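Local coordinates for tannase (Fusobacterium nucleatum subsp. nucleatum ATCC 25586, PDB 6YQ4), which acts on gallotannins, detoxifying them for the bacterium, probably by hydrolysing their galloyl ester bonds as an alpha/beta-hydrolase-type enzyme, at residues 232-235 and 236-240; 270-273 and 274-278; 319-322 and 323-327; 415-418 and 419-422. All coordinates share one frame; numbering follows the deposited sequence.

Contact 1: residues 232-235 and 236-240; sequences MEFT and RNTSA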
# COMPACT_ATOMS: atom_id res chain seq x y z
N MET A 232 -18.24 4.51 -3.55
CA MET A 232 -18.08 5.93 -3.78
C MET A 232 -17.53 6.12 -5.18
O MET A 232 -16.76 5.30 -5.68
CB MET A 232 -17.18 6.55 -2.71
CG MET A 232 -17.94 6.72 -1.40
SD MET A 232 -16.99 6.83 0.13
CE MET A 232 -18.26 7.47 1.24
N GLU A 233 -17.99 7.17 -5.84
CA GLU A 233 -17.54 7.49 -7.18
C GLU A 233 -16.18 8.17 -7.09
O GLU A 233 -16.05 9.24 -6.48
CB GLU A 233 -18.56 8.37 -7.89
CG GLU A 233 -18.04 9.16 -9.07
CD GLU A 233 -18.97 10.31 -9.43
OE1 GLU A 233 -18.58 11.48 -9.26
OE2 GLU A 233 -20.10 10.02 -9.87
N PHE A 234 -15.16 7.53 -7.63
CA PHE A 234 -13.85 8.13 -7.80
C PHE A 234 -13.65 8.41 -9.29
O PHE A 234 -14.12 7.65 -10.14
CB PHE A 234 -12.75 7.22 -7.24
CG PHE A 234 -12.84 7.01 -5.74
CD1 PHE A 234 -12.43 5.83 -5.15
CD2 PHE A 234 -13.36 8.02 -4.91
CE1 PHE A 234 -12.53 5.64 -3.77
CE2 PHE A 234 -13.47 7.84 -3.53
CZ PHE A 234 -13.05 6.65 -2.96
N THR A 235 -12.99 9.52 -9.60
CA THR A 235 -12.72 9.94 -10.97
C THR A 235 -11.22 10.00 -11.20
O THR A 235 -10.40 9.76 -10.28
CB THR A 235 -13.34 11.31 -11.27
OG1 THR A 235 -12.54 12.35 -10.70
CG2 THR A 235 -14.75 11.41 -10.71
N ARG A 236 -10.86 10.35 -12.44
CA ARG A 236 -9.46 10.48 -12.80
C ARG A 236 -8.74 11.41 -11.84
O ARG A 236 -7.55 11.20 -11.54
CB ARG A 236 -9.33 11.02 -14.24
CG ARG A 236 -7.91 11.45 -14.61
CD ARG A 236 -7.81 11.93 -16.04
NE ARG A 236 -6.43 12.08 -16.49
CZ ARG A 236 -5.66 13.14 -16.23
NH1 ARG A 236 -6.12 14.13 -15.47
NH2 ARG A 236 -4.42 13.20 -16.70
N ASN A 237 -9.45 12.39 -11.29
CA ASN A 237 -8.86 13.53 -10.62
C ASN A 237 -9.10 13.52 -9.11
O ASN A 237 -8.87 14.54 -8.45
CB ASN A 237 -9.40 14.79 -11.26
CG ASN A 237 -9.18 14.80 -12.76
OD1 ASN A 237 -8.04 14.89 -13.22
ND2 ASN A 237 -10.26 14.66 -13.54
N THR A 238 -9.54 12.39 -8.57
CA THR A 238 -9.66 12.21 -7.13
C THR A 238 -8.30 12.35 -6.45
O THR A 238 -7.32 11.72 -6.86
CB THR A 238 -10.27 10.83 -6.86
OG1 THR A 238 -11.53 10.73 -7.54
CG2 THR A 238 -10.46 10.56 -5.36
N SER A 239 -8.23 13.18 -5.43
CA SER A 239 -6.96 13.39 -4.74
C SER A 239 -6.60 12.19 -3.86
O SER A 239 -7.44 11.33 -3.56
CB SER A 239 -7.02 14.65 -3.88
OG SER A 239 -7.76 14.37 -2.70
N ALA A 240 -5.32 12.14 -3.46
CA ALA A 240 -4.80 11.10 -2.57
C ALA A 240 -5.64 10.93 -1.30
O ALA A 240 -6.08 9.82 -0.97
CB ALA A 240 -3.35 11.44 -2.18

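Contact 2: residues 270-273 and 274-278; sequences TLFP and IYLNS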
# COMPACT_ATOMS: atom_id res chain seq x y z
N THR A 270 -12.68 -17.92 -13.29
CA THR A 270 -12.07 -19.06 -13.97
C THR A 270 -10.55 -18.99 -14.03
O THR A 270 -9.88 -20.03 -13.99
CB THR A 270 -12.68 -19.15 -15.37
OG1 THR A 270 -13.95 -19.80 -15.27
CG2 THR A 270 -11.81 -19.89 -16.33
N LEU A 271 -9.98 -17.77 -14.10
CA LEU A 271 -8.55 -17.54 -14.32
C LEU A 271 -7.72 -17.49 -13.03
O LEU A 271 -6.49 -17.61 -13.11
CB LEU A 271 -8.35 -16.23 -15.08
CG LEU A 271 -8.33 -16.32 -16.62
CD1 LEU A 271 -9.55 -17.03 -17.17
CD2 LEU A 271 -8.22 -14.94 -17.20
N PHE A 272 -8.32 -17.29 -11.87
CA PHE A 272 -7.53 -17.15 -10.65
C PHE A 272 -6.84 -18.45 -10.20
O PHE A 272 -5.67 -18.40 -9.79
CB PHE A 272 -8.42 -16.61 -9.53
CG PHE A 272 -7.67 -16.28 -8.26
CD1 PHE A 272 -6.67 -15.30 -8.26
CD2 PHE A 272 -7.96 -16.95 -7.07
CE1 PHE A 272 -5.98 -14.99 -7.07
CE2 PHE A 272 -7.28 -16.64 -5.89
CZ PHE A 272 -6.29 -15.66 -5.90
N PRO A 273 -7.50 -19.63 -10.25
CA PRO A 273 -6.80 -20.86 -9.84
C PRO A 273 -5.54 -21.15 -10.62
O PRO A 273 -4.57 -21.67 -10.04
CB PRO A 273 -7.87 -21.95 -10.04
CG PRO A 273 -9.17 -21.22 -9.87
CD PRO A 273 -8.92 -19.90 -10.55
N ILE A 274 -5.52 -20.87 -11.93
CA ILE A 274 -4.29 -21.08 -12.69
C ILE A 274 -3.18 -20.21 -12.13
O ILE A 274 -2.02 -20.62 -12.06
CB ILE A 274 -4.52 -20.81 -14.19
CG1 ILE A 274 -5.96 -21.17 -14.63
CG2 ILE A 274 -3.48 -21.56 -15.00
CD1 ILE A 274 -6.33 -20.78 -16.09
N TYR A 275 -3.52 -18.99 -11.70
CA TYR A 275 -2.48 -18.10 -11.22
C TYR A 275 -2.06 -18.47 -9.80
O TYR A 275 -0.86 -18.63 -9.53
CB TYR A 275 -2.93 -16.65 -11.27
CG TYR A 275 -2.02 -15.75 -10.43
CD1 TYR A 275 -0.68 -15.53 -10.80
CD2 TYR A 275 -2.49 -15.14 -9.26
CE1 TYR A 275 0.15 -14.71 -10.03
CE2 TYR A 275 -1.67 -14.34 -8.48
CZ TYR A 275 -0.36 -14.12 -8.87
OH TYR A 275 0.44 -13.33 -8.07
N LEU A 276 -3.02 -18.63 -8.90
CA LEU A 276 -2.69 -18.95 -7.52
C LEU A 276 -1.86 -20.23 -7.42
O LEU A 276 -0.87 -20.27 -6.68
CB LEU A 276 -3.96 -19.07 -6.69
CG LEU A 276 -3.56 -19.35 -5.24
CD1 LEU A 276 -4.05 -18.22 -4.35
CD2 LEU A 276 -4.05 -20.73 -4.76
N ASN A 277 -2.21 -21.27 -8.19
CA ASN A 277 -1.43 -22.51 -8.11
C ASN A 277 -0.02 -22.33 -8.62
O ASN A 277 0.87 -23.11 -8.27
CB ASN A 277 -2.10 -23.63 -8.88
CG ASN A 277 -3.45 -23.96 -8.33
OD1 ASN A 277 -3.73 -23.65 -7.18
ND2 ASN A 277 -4.30 -24.56 -9.15
N SER A 278 0.21 -21.34 -9.49
CA SER A 278 1.54 -21.14 -10.06
C SER A 278 2.52 -20.62 -9.03
O SER A 278 3.73 -20.78 -9.22
CB SER A 278 1.48 -20.16 -11.24
OG SER A 278 1.24 -18.83 -10.77

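Contact 3: residues 319-322 and 323-327; sequences KDIS and QFKKA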
# COMPACT_ATOMS: atom_id res chain seq x y z
N LYS A 319 -17.33 -6.93 20.28
CA LYS A 319 -17.82 -6.27 19.08
C LYS A 319 -18.92 -7.10 18.43
O LYS A 319 -19.08 -8.30 18.69
CB LYS A 319 -16.69 -6.03 18.07
CG LYS A 319 -15.64 -5.02 18.55
CD LYS A 319 -14.53 -4.85 17.53
CE LYS A 319 -13.72 -3.60 17.81
NZ LYS A 319 -13.09 -3.08 16.55
N ASP A 320 -19.69 -6.43 17.57
CA ASP A 320 -20.84 -7.05 16.92
C ASP A 320 -20.38 -7.87 15.73
O ASP A 320 -19.64 -7.39 14.87
CB ASP A 320 -21.83 -5.96 16.49
CG ASP A 320 -23.12 -6.53 15.93
OD1 ASP A 320 -23.55 -6.08 14.85
OD2 ASP A 320 -23.70 -7.43 16.57
N ILE A 321 -20.81 -9.13 15.67
CA ILE A 321 -20.64 -9.94 14.47
C ILE A 321 -21.96 -10.26 13.81
O ILE A 321 -21.97 -10.76 12.68
CB ILE A 321 -19.85 -11.24 14.76
CG1 ILE A 321 -20.69 -12.22 15.58
CG2 ILE A 321 -18.52 -10.94 15.45
CD1 ILE A 321 -20.08 -13.60 15.66
N SER A 322 -23.07 -9.95 14.48
CA SER A 322 -24.46 -10.19 14.09
C SER A 322 -24.73 -10.28 12.59
O SER A 322 -25.16 -11.33 12.10
CB SER A 322 -25.32 -9.07 14.71
OG SER A 322 -26.43 -8.74 13.91
N GLN A 323 -24.47 -9.20 11.86
CA GLN A 323 -24.72 -9.17 10.42
C GLN A 323 -24.09 -10.33 9.66
O GLN A 323 -24.54 -10.64 8.56
CB GLN A 323 -24.19 -7.85 9.84
CG GLN A 323 -24.27 -6.69 10.82
CD GLN A 323 -23.33 -5.55 10.47
OE1 GLN A 323 -22.91 -5.41 9.31
NE2 GLN A 323 -22.98 -4.74 11.46
N PHE A 324 -23.06 -10.98 10.21
CA PHE A 324 -22.33 -12.00 9.47
C PHE A 324 -22.46 -13.40 10.05
O PHE A 324 -21.84 -14.33 9.52
CB PHE A 324 -20.85 -11.61 9.38
CG PHE A 324 -20.63 -10.36 8.58
CD1 PHE A 324 -20.80 -9.10 9.16
CD2 PHE A 324 -20.27 -10.43 7.24
CE1 PHE A 324 -20.60 -7.93 8.41
CE2 PHE A 324 -20.07 -9.28 6.49
CZ PHE A 324 -20.24 -8.03 7.08
N LYS A 325 -23.27 -13.60 11.10
CA LYS A 325 -23.40 -14.92 11.71
C LYS A 325 -23.93 -15.98 10.74
O LYS A 325 -23.67 -17.16 10.94
CB LYS A 325 -24.32 -14.83 12.93
CG LYS A 325 -23.93 -13.74 13.93
CD LYS A 325 -24.92 -13.66 15.10
CE LYS A 325 -24.21 -13.67 16.47
NZ LYS A 325 -25.15 -13.79 17.64
N LYS A 326 -24.64 -15.60 9.67
CA LYS A 326 -25.16 -16.62 8.76
C LYS A 326 -24.06 -17.39 8.04
O LYS A 326 -24.30 -18.51 7.57
CB LYS A 326 -26.13 -15.99 7.75
CG LYS A 326 -25.46 -15.24 6.60
CD LYS A 326 -26.47 -14.53 5.69
CE LYS A 326 -27.55 -15.47 5.17
NZ LYS A 326 -28.46 -14.85 4.16
N ALA A 327 -22.85 -16.84 7.95
CA ALA A 327 -21.72 -17.54 7.37
C ALA A 327 -20.88 -18.29 8.41
O ALA A 327 -19.87 -18.91 8.04
CB ALA A 327 -20.83 -16.54 6.61

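Contact 4: residues 415-418 and 419-422; sequences KNII and KMMN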
# COMPACT_ATOMS: atom_id res chain seq x y z
N LYS A 415 6.12 -4.43 -20.13
CA LYS A 415 6.16 -5.56 -19.19
C LYS A 415 7.10 -5.27 -18.02
O LYS A 415 6.81 -5.63 -16.88
CB LYS A 415 6.57 -6.84 -19.91
CG LYS A 415 5.54 -7.41 -20.92
CD LYS A 415 5.27 -6.43 -22.08
CE LYS A 415 6.48 -6.32 -22.97
NZ LYS A 415 6.54 -4.99 -23.56
N ASN A 416 8.21 -4.57 -18.29
CA ASN A 416 9.20 -4.25 -17.27
C ASN A 416 8.70 -3.20 -16.28
O ASN A 416 9.18 -3.15 -15.14
CB ASN A 416 10.49 -3.79 -17.96
CG ASN A 416 11.59 -3.43 -16.97
OD1 ASN A 416 12.21 -2.36 -17.08
ND2 ASN A 416 11.83 -4.31 -16.00
N ILE A 417 7.71 -2.40 -16.67
CA ILE A 417 7.13 -1.43 -15.75
C ILE A 417 6.01 -2.05 -14.94
O ILE A 417 5.83 -1.73 -13.76
CB ILE A 417 6.66 -0.20 -16.56
CG1 ILE A 417 7.87 0.49 -17.20
CG2 ILE A 417 5.91 0.77 -15.67
CD1 ILE A 417 7.57 1.77 -17.92
N ILE A 418 5.23 -2.95 -15.53
CA ILE A 418 4.31 -3.74 -14.73
C ILE A 418 5.08 -4.48 -13.63
O ILE A 418 4.66 -4.50 -12.47
CB ILE A 418 3.51 -4.71 -15.62
CG1 ILE A 418 2.75 -3.92 -16.69
CG2 ILE A 418 2.55 -5.53 -14.79
CD1 ILE A 418 1.88 -4.77 -17.60
N LYS A 419 6.24 -5.05 -13.99
CA LYS A 419 7.06 -5.76 -13.01
C LYS A 419 7.50 -4.84 -11.88
O LYS A 419 7.33 -5.17 -10.69
CB LYS A 419 8.28 -6.37 -13.69
CG LYS A 419 9.14 -7.12 -12.70
CD LYS A 419 10.55 -7.42 -13.22
CE LYS A 419 11.48 -7.75 -12.05
NZ LYS A 419 12.76 -8.33 -12.47
N MET A 420 8.06 -3.68 -12.23
CA MET A 420 8.62 -2.77 -11.23
C MET A 420 7.60 -2.26 -10.23
O MET A 420 8.01 -1.68 -9.21
CB MET A 420 9.27 -1.57 -11.91
CG MET A 420 10.69 -1.85 -12.39
SD MET A 420 11.40 -0.36 -13.12
CE MET A 420 10.91 -0.62 -14.80
N MET A 421 6.30 -2.42 -10.49
CA MET A 421 5.28 -1.98 -9.55
C MET A 421 4.78 -3.10 -8.66
O MET A 421 3.94 -2.85 -7.80
CB MET A 421 4.07 -1.35 -10.27
CG MET A 421 4.38 -0.11 -11.09
SD MET A 421 5.17 1.15 -10.09
CE MET A 421 4.07 1.30 -8.64
N ASN A 422 5.27 -4.33 -8.86
CA ASN A 422 4.70 -5.50 -8.18
C ASN A 422 5.69 -6.18 -7.24
O ASN A 422 6.62 -6.86 -7.71
CB ASN A 422 4.18 -6.51 -9.21
CG ASN A 422 3.40 -7.63 -8.55
OD1 ASN A 422 3.22 -7.64 -7.33
ND2 ASN A 422 2.90 -8.56 -9.35

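Contact 1: residues 232-235 and 236-240
The side chain of Thr238 doubles back onto Phe234 and Thr235, its methyl CG2 lying obliquely 3.9 Å from CD2 of the Phe234 ring. The motif is a type I beta turn from Thr235 to Thr238, closed by a bond from Thr238 N to Thr235 O at 3.3 Å. A second, side-chain bond belongs to the same turn: with chi1 of 78°, Thr235 OG1 sits between its own backbone N and carbonyl carbon, where Asn237 N donates to it at 3.1 Å. Thr235 accepts both bonds, OG1 in an ST turn and O in the beta turn, the pairing of an ST motif. The Phe234 ring has Met232 O over the centre of one face and meets the ring of Tyr243 with the planes about 50° apart. Arg236 runs outward in an extended chain to a salt bridge between its NE and Asp375 OD2; the bond from its NH1 to Asn237 OD1 is weak. The loop joins strand 228-232 to helix 240-244, with the two threonines exchanging bonds across the base of the turn. The return bond is fairly straight: Thr235 N donates to Thr238 OG1 at 2.8 Å, with an angle of 158° at the hydrogen.

Contact 2: residues 270-273 and 274-278
Phe272 O is gripped by two backbone donors: Leu276 N, at 2.8 Å and almost straight along the carbonyl, and Tyr275 N, at 2.9 Å but bent and weak. The first is the ordinary i-to-i+4 bond of an alpha helix, and Asn277 N repeats it to Pro273 O at 3.0 Å. Pro273 has no N-H to offer the preceding turn, and helix 259-279 is kinked there. On the side-chain side, Phe272 has CG anti to its backbone nitrogen (chi1 -173°), which swings the ring along the helix toward the following turn. Leu276 meets it with CB over one face, offset toward the rim, and with CD1 3.7 Å from CZ. The neighbouring Tyr275 presents the edge of its ring, CD2 lying 4.1 Å from Phe272 CE1, while its hydroxyl is hydrogen-bonded to Asn211 ND2. The amide of Asn277 folds beside Pro273 O, and its OD1 accepts a bond from Leu291 N in an adjoining loop. Pro273 lies against Leu291 too. Phe272 and Leu276, also on the buried side of the helix, both rest on Phe299 of helix 298-316 and Ile454 of helix 450-461, and Phe272 packs on helix 212-223, where its ring meets Trp221.

Contact 3: residues 319-322 and 323-327
The backbone of 321-325 winds through two successive i-to-i+3 bonds, Phe324 N to Ile321 O at 2.7 Å and Lys325 N to Ser322 O at 3.1 Å. They form overlapping tight turns in the loop that leads from helix 298-316 to strand 328-330. Just before the turns, Asp320 OD2 accepts a weak bond from Ser322 N, an Asx turn that leads the chain into them. The other carboxylate oxygen, OD1, faces the Gln323 amide, but NE2 is 3.7 Å away and the two flat groups are turned 45° against each other, so the approach is a loose polar one. The Phe324 ring packs against Trp472 edge-to-face and meets the ring of Tyr343, while CB and the ring edge run past Ile321 O. Trp472 also takes part from outside through NE1, hydrogen-bonded to Asp320 O. Ile321 is buried, touching Phe328 and Ile330 of strand 328-330. Across it runs the aliphatic part of Lys325, at about a right angle. Lys325 CG, set beside the backbone nitrogen by chi1 (-51°), lies 3.3 Å from Ser322 O; the bend at chi3 (130°) then brings CE to 3.9 Å from Ile321 CG1.

Contact 4: residues 415-418 and 419-422
Met420 curls back on the preceding turn because CG stands beside its own backbone nitrogen (chi1 -82°) and the chain then bends at chi3 (-91°), while Asn416, with CG anti to its nitrogen, extends its amide to meet it. The methyl CE approaches both oxygens of that residue from one side, 3.1 Å from Asn416 O and from Asn416 OD1, an unusually close approach for a carbon. It also lies 4.0 Å from Ile417 CG1, so one thioether tip touches the polar and the apolar parts of the turn before it. The backbone beneath is a short alpha helix: Lys419 N donates to Lys415 O at 3.0 Å, and Met420 N to Asn416 O at 3.2 Å. At Met421 the pattern shifts toward i-to-i+3, since its N-H has a weak bond to Ile417 O and a straighter one to Ile418 O, at 3.3 Å. Next, Asn422 N turns back to Lys419 O, and the chain leaves helix 415-420. The Asn422 amide reaches Glu213 and Asn211 through ND2 and bonds to Met424 N through OD1. Ile417 and Met420 rest on Tyr187 of helix 185-191; Tyr184 OH, just ahead of that helix, is hydrogen-bonded to Met420 O, and Met421 touches Leu171 and Leu174 of helix 167-177.

In the fold
The four local contacts follow one another along the chain without touching. Contacts 2 and 4 come nearest, about 6 Å between closest atoms, and share a partner: Asn211 is hydrogen-bonded through ND2 to Tyr275 OH and through OD1 to Asn422 ND2. Contacts 3 and 4 lie on opposite sides of the chain's centre, their own centres about 40 Å apart. Contact 1 approaches contact 4 to about 14 Å between nearest atoms. Its Phe234 side chain lies near, without touching, a Ser-His-Asp arrangement consistent with the catalytic triad of alpha/beta hydrolases, and about 5 Å from a bound glycerol, probably from the crystallisation liquor. All four lie away from the magnesium site of Asp150, Met153 and Gly155.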